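Local coordinates for putative NAD(P)H-flavin oxidoreductase (Streptococcus pyogenes serotype M1, PDB 2HAY), which binds flavin mononucleotide and probably uses NAD(P)H to reduce other compounds, at residues 67-72 and 78-83; 106-111 and 117-122; 176-181 and 187-192. All coordinates share one frame; numbering follows the deposited sequence. Where two conformers were deposited one is given.

Contact 1. Residues 67-72 and 78-83; sequences EIKPFA and QLETAS
Lys69 and Leu79 mark the closest approach of the two backbones, CA to CA 7.1 Å, where the chain at the C-terminal part of helix 62-68 runs beside helix 76-81. Leu79 supplies the hydrophobic centre. With its CG anti to the carbonyl carbon (chi1 -72°), the side chain reaches across to segment 67-72 and ends with CD1 among three residues. Leu79 CD1 lies 3.9 Å from Ile68 CG2, the two side chains crossing at about a right angle, and 4.3 Å from Ala72 CB; it also sits 3.8 Å from Lys69 CG. The methyl of Leu79 thus touches Ile68, Lys69 and Ala72 together.

Lys69 shows how a long side chain can serve two kinds of contact at once. Its methylenes run antiparallel to the Leu79 side chain, CE coming to 3.7 Å from Leu79 CB. A bend at chi3 (-94°) then directs the ammonium group toward Glu80, whose own chain is bent at chi2. Lys69 NZ and Glu80 OE2 form a salt bridge of 2.7 Å, with the nitrogen well above the carboxylate plane (67° out of it). The salt bridge lies at the exposed side of the contact, whereas Ile68, Leu79 and Ala72 are buried.

Beyond the two segments, Ile68 continues the apolar layer onto Met197 of strand 192-201, and Ala72 touches Phe172. Gln78, one residue before the central leucine, faces the flavin and binds it, as does Gly74 in the link between the segments. The arrangement is one of two consecutive short helices packed against each other, with an apolar side and a salt bridge at the surface, built into the wall of the FMN site of this nitroreductase-family protein.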
# COMPACT_ATOMS: atom_id res chain seq x y z
N GLU B 67 25.99 3.95 -7.42
CA GLU B 67 25.96 2.57 -7.90
C GLU B 67 24.58 2.07 -8.34
O GLU B 67 24.47 1.30 -9.29
CB GLU B 67 26.54 1.64 -6.85
CG GLU B 67 27.06 0.37 -7.42
CD GLU B 67 27.87 -0.45 -6.41
OE1 GLU B 67 28.18 0.07 -5.31
OE2 GLU B 67 28.18 -1.61 -6.76
N ILE B 68 23.52 2.50 -7.65
CA ILE B 68 22.15 2.11 -7.99
C ILE B 68 21.72 2.74 -9.32
O ILE B 68 21.06 2.11 -10.14
CB ILE B 68 21.16 2.45 -6.82
CG1 ILE B 68 21.30 1.42 -5.69
CG2 ILE B 68 19.70 2.54 -7.30
CD1 ILE B 68 20.60 1.84 -4.39
N LYS B 69 22.16 3.98 -9.53
CA LYS B 69 21.67 4.85 -10.61
C LYS B 69 21.59 4.28 -12.06
O LYS B 69 20.56 4.47 -12.71
CB LYS B 69 22.45 6.17 -10.57
CG LYS B 69 21.65 7.42 -10.90
CD LYS B 69 22.53 8.67 -10.78
CE LYS B 69 22.41 9.33 -9.40
NZ LYS B 69 23.40 10.46 -9.26
N PRO B 70 22.65 3.60 -12.57
CA PRO B 70 22.55 3.01 -13.93
C PRO B 70 21.46 1.95 -14.10
O PRO B 70 21.11 1.62 -15.24
CB PRO B 70 23.91 2.34 -14.14
CG PRO B 70 24.82 2.98 -13.18
CD PRO B 70 23.98 3.35 -11.99
N PHE B 71 20.95 1.39 -13.01
CA PHE B 71 19.95 0.34 -13.13
C PHE B 71 18.59 0.81 -12.66
O PHE B 71 17.69 -0.00 -12.51
CB PHE B 71 20.37 -0.89 -12.33
CG PHE B 71 21.81 -1.30 -12.57
CD1 PHE B 71 22.76 -1.11 -11.58
CD2 PHE B 71 22.19 -1.84 -13.78
CE1 PHE B 71 24.08 -1.48 -11.78
CE2 PHE B 71 23.52 -2.22 -14.02
CZ PHE B 71 24.47 -2.04 -13.01
N ALA B 72 18.46 2.11 -12.46
CA ALA B 72 17.26 2.71 -11.91
C ALA B 72 16.70 3.75 -12.88
O ALA B 72 16.71 4.94 -12.58
CB ALA B 72 17.56 3.31 -10.55
N GLN B 78 15.85 11.73 -9.17
CA GLN B 78 15.49 11.61 -7.75
C GLN B 78 16.72 11.29 -6.88
O GLN B 78 16.96 11.96 -5.88
CB GLN B 78 14.36 10.60 -7.56
CG GLN B 78 13.05 11.03 -8.19
CD GLN B 78 12.82 10.41 -9.56
OE1 GLN B 78 13.71 10.39 -10.43
NE2 GLN B 78 11.60 9.89 -9.77
N LEU B 79 17.49 10.26 -7.28
CA LEU B 79 18.79 9.96 -6.66
C LEU B 79 19.78 11.14 -6.71
O LEU B 79 20.54 11.35 -5.76
CB LEU B 79 19.41 8.72 -7.31
CG LEU B 79 18.80 7.34 -7.04
CD1 LEU B 79 19.35 6.32 -8.03
CD2 LEU B 79 19.05 6.86 -5.61
N GLU B 80 19.78 11.91 -7.80
CA GLU B 80 20.63 13.09 -7.90
C GLU B 80 20.27 14.19 -6.90
O GLU B 80 21.16 14.79 -6.29
CB GLU B 80 20.56 13.72 -9.29
CG GLU B 80 21.39 13.08 -10.35
CD GLU B 80 22.88 13.40 -10.27
OE1 GLU B 80 23.30 14.43 -9.67
OE2 GLU B 80 23.63 12.59 -10.85
N THR B 81 18.98 14.48 -6.76
CA THR B 81 18.55 15.78 -6.22
C THR B 81 17.73 15.73 -4.94
O THR B 81 17.58 16.75 -4.25
CB THR B 81 17.77 16.59 -7.28
OG1 THR B 81 16.60 15.88 -7.66
CG2 THR B 81 18.63 16.86 -8.54
N ALA B 82 17.20 14.55 -4.61
CA ALA B 82 16.30 14.43 -3.47
C ALA B 82 17.04 14.71 -2.18
O ALA B 82 18.23 14.46 -2.07
CB ALA B 82 15.64 13.04 -3.43
N SER B 83 16.34 15.30 -1.22
CA SER B 83 16.88 15.52 0.12
C SER B 83 17.15 14.18 0.84
O SER B 83 18.24 13.95 1.36
CB SER B 83 15.91 16.36 0.92
OG SER B 83 16.21 16.28 2.28

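Contact 2. Residues 106-111 and 117-122; sequences LRRGIK and NSRLKL. With SO4 (sulfate ion), chain G.
Ile110 lays its CD1 methyl over one face of the Arg119 guanidinium, 3.9 Å above the plane and displaced toward the rim. The nearest atom of the flat group is NE, 4.0 Å from Ile110 CD1, and the CD methylene of Arg119 also touches Ile110, the side chains crossing nearly at right angles, so the contact mixes apolar and cationic surface. Ile110 follows a Schellman motif that ends helix 99-106, with Gly109 at positive phi as its C-prime residue; the chain reverses there and brings Ile110 opposite helix 116-130.

Arg108 approaches from the same loop. A bend at chi3 (43°) carries its guanidinium to that of Arg119, the two planes standing 85° apart. Arg108 NH1 and Arg119 NH2 are 3.1 Å from each other, yet both are donors and no hydrogen bond joins them. A sulfate lies beside both: O1 is 2.9 Å from Arg119 NH2, while Arg108 NH2 gives O4 a weak hydrogen bond of 3.4 Å, with O4 near the plane of the Arg108 guanidinium, at its edge.

Arg119 also packs on Arg23 of the second subunit, which places the pair at the dimer interface, and a bound FMN lies near Arg108. The sulfate probably came from the crystallisation liquor; its presence is consistent with a positively charged surface patch that can attract an anion, whose charge would offset that of the two arginines.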
# COMPACT_ATOMS: atom_id res chain seq x y z
N LEU B 106 4.11 -13.64 19.80
CA LEU B 106 4.79 -13.42 21.08
C LEU B 106 4.83 -11.95 21.49
O LEU B 106 4.58 -11.64 22.65
CB LEU B 106 6.19 -14.02 21.06
CG LEU B 106 6.28 -15.53 20.79
CD1 LEU B 106 7.72 -15.96 20.49
CD2 LEU B 106 5.69 -16.36 21.94
N ARG B 107 5.15 -11.07 20.54
CA ARG B 107 5.15 -9.62 20.71
C ARG B 107 3.88 -9.11 21.34
O ARG B 107 3.90 -8.14 22.08
CB ARG B 107 5.29 -8.90 19.35
CG ARG B 107 6.69 -8.67 18.88
CD ARG B 107 6.82 -7.43 17.99
NE ARG B 107 6.13 -7.51 16.70
CZ ARG B 107 6.49 -8.30 15.68
NH1 ARG B 107 7.53 -9.14 15.80
NH2 ARG B 107 5.79 -8.28 14.55
N ARG B 108 2.77 -9.76 20.98
CA ARG B 108 1.44 -9.41 21.44
C ARG B 108 1.02 -10.23 22.67
O ARG B 108 -0.14 -10.19 23.09
CB ARG B 108 0.45 -9.60 20.30
CG ARG B 108 0.68 -8.64 19.13
CD ARG B 108 -0.04 -9.11 17.88
NE ARG B 108 -1.39 -9.56 18.20
CZ ARG B 108 -2.26 -10.06 17.32
NH1 ARG B 108 -3.47 -10.45 17.75
NH2 ARG B 108 -1.93 -10.17 16.03
N GLY B 109 1.95 -10.97 23.26
CA GLY B 109 1.67 -11.75 24.46
C GLY B 109 0.89 -13.04 24.24
O GLY B 109 0.35 -13.62 25.19
N ILE B 110 0.84 -13.49 22.99
CA ILE B 110 0.21 -14.76 22.62
C ILE B 110 1.26 -15.88 22.57
O ILE B 110 2.21 -15.84 21.77
CB ILE B 110 -0.57 -14.63 21.29
CG1 ILE B 110 -1.59 -13.48 21.37
CG2 ILE B 110 -1.28 -15.93 20.97
CD1 ILE B 110 -1.94 -12.85 20.03
N LYS B 111 1.10 -16.87 23.44
CA LYS B 111 2.10 -17.94 23.61
C LYS B 111 1.49 -19.18 24.24
O LYS B 111 1.95 -20.30 24.00
CB LYS B 111 3.27 -17.48 24.48
CG LYS B 111 2.87 -16.67 25.72
CD LYS B 111 3.78 -16.94 26.92
CE LYS B 111 5.14 -16.26 26.78
NZ LYS B 111 5.89 -16.32 28.09
N ASN B 117 -0.85 -21.66 19.25
CA ASN B 117 -1.04 -22.76 18.30
C ASN B 117 -2.33 -22.65 17.51
O ASN B 117 -2.34 -22.93 16.29
CB ASN B 117 -0.97 -24.11 19.02
CG ASN B 117 0.42 -24.41 19.56
OD1 ASN B 117 0.59 -24.70 20.74
ND2 ASN B 117 1.44 -24.33 18.69
N SER B 118 -3.40 -22.24 18.18
CA SER B 118 -4.67 -22.00 17.50
C SER B 118 -4.58 -20.88 16.46
O SER B 118 -5.19 -20.98 15.40
CB SER B 118 -5.78 -21.71 18.50
OG SER B 118 -5.90 -20.31 18.72
N ARG B 119 -3.85 -19.80 16.78
CA ARG B 119 -3.63 -18.75 15.77
C ARG B 119 -2.80 -19.28 14.62
O ARG B 119 -3.12 -19.03 13.46
CB ARG B 119 -3.06 -17.46 16.36
CG ARG B 119 -4.13 -16.38 16.54
CD ARG B 119 -3.91 -15.58 17.82
NE ARG B 119 -4.99 -14.64 18.14
CZ ARG B 119 -5.20 -13.47 17.52
NH1 ARG B 119 -6.20 -12.67 17.90
NH2 ARG B 119 -4.41 -13.11 16.52
N LEU B 120 -1.76 -20.05 14.93
CA LEU B 120 -0.90 -20.63 13.90
C LEU B 120 -1.72 -21.46 12.90
O LEU B 120 -1.44 -21.46 11.69
CB LEU B 120 0.24 -21.46 14.50
CG LEU B 120 1.35 -20.63 15.17
CD1 LEU B 120 2.40 -21.55 15.78
CD2 LEU B 120 1.97 -19.69 14.18
N LYS B 121 -2.74 -22.13 13.42
CA LYS B 121 -3.65 -22.94 12.62
C LYS B 121 -4.49 -22.10 11.67
O LYS B 121 -4.73 -22.50 10.53
CB LYS B 121 -4.55 -23.77 13.53
CG LYS B 121 -5.04 -25.04 12.91
CD LYS B 121 -5.20 -26.11 14.00
CE LYS B 121 -4.97 -27.52 13.44
NZ LYS B 121 -3.93 -28.27 14.23
N LEU B 122 -4.96 -20.94 12.13
CA LEU B 122 -5.62 -19.98 11.26
C LEU B 122 -4.67 -19.40 10.21
O LEU B 122 -5.04 -19.22 9.04
CB LEU B 122 -6.19 -18.81 12.07
CG LEU B 122 -7.67 -18.53 11.79
CD1 LEU B 122 -8.07 -17.26 12.52
CD2 LEU B 122 -8.00 -18.48 10.27
S SO4 G . -5.68 -11.33 13.42
O1 SO4 G . -5.39 -12.75 13.81
O2 SO4 G . -5.73 -11.34 11.89
O3 SO4 G . -7.07 -10.88 14.06
O4 SO4 G . -4.51 -10.35 13.90

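Contact 3. Residues 176-181 and 187-192; sequences KVNHIL and IDLEKE
Asn178 OD1 accepts a hydrogen bond from Ile194 N of strand 192-201 and at the same time meets the CD1 methyl of Ile187 at 3.4 Å. Within the loop beyond the helix, Asp188 N donates to Glu192 OE2 at 2.8 Å and nearly straight (165°); the acceptor oxygen offers its anti lone pair. Glu190 N in turn meets Asp188 OD1 from above the carboxylate plane, an Asx turn in the loop that carries Leu189.

The two methyls of Leu189 divide their work. CD1 sits over one face of the His179 ring in a CH-pi contact, 3.8 Å from the centroid and 17° off the normal. CD2 instead rests on the amide side chain of Asn178, 3.8 Å from its CB. His179 keeps its ND1 bonded to Asp175 O.

Such packing belongs to the connection between helix 174-183 and strand 192-201 of the antiparallel sheet: the loop folds back on the helix it has just left before entering the strand. Ile187 closes the inner side. Its CG1 stands between the backbone N and the carbonyl carbon (chi1 65°) and lies 3.8 Å from Leu181 CB.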
# COMPACT_ATOMS: atom_id res chain seq x y z
N LYS B 176 19.43 -6.60 -9.54
CA LYS B 176 20.65 -5.82 -9.51
C LYS B 176 20.78 -4.90 -8.28
O LYS B 176 21.84 -4.81 -7.69
CB LYS B 176 20.80 -5.01 -10.80
CG LYS B 176 21.10 -5.90 -12.01
CD LYS B 176 21.25 -5.09 -13.29
CE LYS B 176 21.26 -5.99 -14.57
NZ LYS B 176 20.80 -5.17 -15.77
N VAL B 177 19.68 -4.24 -7.91
CA VAL B 177 19.68 -3.33 -6.76
C VAL B 177 19.79 -4.09 -5.46
O VAL B 177 20.54 -3.69 -4.56
CB VAL B 177 18.44 -2.39 -6.79
CG1 VAL B 177 18.30 -1.63 -5.49
CG2 VAL B 177 18.58 -1.41 -7.95
N ASN B 178 19.05 -5.21 -5.36
CA ASN B 178 19.24 -6.18 -4.29
C ASN B 178 20.69 -6.63 -4.15
O ASN B 178 21.21 -6.73 -3.06
CB ASN B 178 18.33 -7.40 -4.48
CG ASN B 178 16.93 -7.19 -3.89
OD1 ASN B 178 16.76 -6.46 -2.93
ND2 ASN B 178 15.93 -7.87 -4.46
N HIS B 179 21.34 -6.90 -5.27
CA HIS B 179 22.72 -7.32 -5.16
C HIS B 179 23.66 -6.21 -4.74
O HIS B 179 24.64 -6.48 -4.05
CB HIS B 179 23.17 -8.09 -6.40
CG HIS B 179 22.60 -9.48 -6.44
ND1 HIS B 179 21.31 -9.73 -6.84
CD2 HIS B 179 23.12 -10.67 -6.08
CE1 HIS B 179 21.05 -11.02 -6.73
NE2 HIS B 179 22.14 -11.61 -6.29
N ILE B 180 23.35 -4.97 -5.11
CA ILE B 180 24.17 -3.83 -4.68
C ILE B 180 23.99 -3.64 -3.18
O ILE B 180 24.96 -3.42 -2.47
CB ILE B 180 23.83 -2.54 -5.47
CG1 ILE B 180 24.33 -2.64 -6.91
CG2 ILE B 180 24.41 -1.26 -4.79
CD1 ILE B 180 23.56 -1.71 -7.86
N LEU B 181 22.75 -3.77 -2.71
CA LEU B 181 22.43 -3.58 -1.30
C LEU B 181 23.01 -4.67 -0.42
O LEU B 181 23.54 -4.38 0.64
CB LEU B 181 20.92 -3.49 -1.07
CG LEU B 181 20.16 -2.31 -1.67
CD1 LEU B 181 18.68 -2.35 -1.23
CD2 LEU B 181 20.82 -1.01 -1.31
N ILE B 187 21.19 -5.01 3.26
CA ILE B 187 20.17 -6.03 3.48
C ILE B 187 20.83 -7.39 3.58
O ILE B 187 21.97 -7.59 3.15
CB ILE B 187 19.09 -6.03 2.36
CG1 ILE B 187 19.68 -6.44 1.00
CG2 ILE B 187 18.33 -4.70 2.29
CD1 ILE B 187 18.63 -6.69 -0.05
N ASP B 188 20.12 -8.34 4.20
CA ASP B 188 20.49 -9.75 4.08
C ASP B 188 19.59 -10.37 3.00
O ASP B 188 18.44 -10.68 3.27
CB ASP B 188 20.34 -10.47 5.42
CG ASP B 188 20.65 -11.97 5.31
OD1 ASP B 188 21.05 -12.45 4.23
OD2 ASP B 188 20.49 -12.68 6.33
N LEU B 189 20.13 -10.55 1.79
CA LEU B 189 19.36 -11.04 0.64
C LEU B 189 18.70 -12.41 0.85
O LEU B 189 17.73 -12.76 0.16
CB LEU B 189 20.24 -11.10 -0.60
CG LEU B 189 19.76 -10.38 -1.88
CD1 LEU B 189 20.38 -10.99 -3.15
CD2 LEU B 189 18.20 -10.25 -1.97
N GLU B 190 19.21 -13.20 1.77
CA GLU B 190 18.57 -14.48 2.05
C GLU B 190 17.30 -14.32 2.91
O GLU B 190 16.46 -15.21 2.94
CB GLU B 190 19.57 -15.47 2.66
CG GLU B 190 20.90 -15.63 1.87
CD GLU B 190 20.78 -16.38 0.51
OE1 GLU B 190 21.79 -16.36 -0.24
OE2 GLU B 190 19.71 -16.97 0.17
N LYS B 191 17.17 -13.17 3.58
CA LYS B 191 16.07 -12.94 4.53
C LYS B 191 15.05 -11.89 4.07
O LYS B 191 13.96 -11.83 4.61
CB LYS B 191 16.61 -12.55 5.91
CG LYS B 191 17.21 -13.71 6.72
CD LYS B 191 17.90 -13.23 8.00
CE LYS B 191 18.65 -14.35 8.68
NZ LYS B 191 19.59 -13.84 9.72
N GLU B 192 15.43 -11.08 3.09
CA GLU B 192 14.71 -9.85 2.72
C GLU B 192 15.11 -9.36 1.32
O GLU B 192 16.13 -9.77 0.75
CB GLU B 192 14.92 -8.73 3.76
CG GLU B 192 16.31 -8.11 3.81
CD GLU B 192 16.65 -7.44 5.15
OE1 GLU B 192 15.74 -7.07 5.96
OE2 GLU B 192 17.86 -7.29 5.41

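Contacts 1 and 3 are neighbours; contact 2 is remote. Contacts 1 and 3, with centres about 17 Å apart, both involve helices on the antiparallel sheet and touch directly: Phe71 packs on Lys176 and Ile180, so helix 174-183, part of contact 3, also packs against segment 67-72. Contact 2 lies on the opposite side of the chain's centre from contact 1, about 42 Å between centres, out at the dimer interface. Chemistry follows place. Contact 1 is largely buried, with its charges at the margin; contact 3, partly buried, joins helix to loop without a single hydrogen bond across; contact 2 is a surface meeting in which cationic groups and a sulfate predominate.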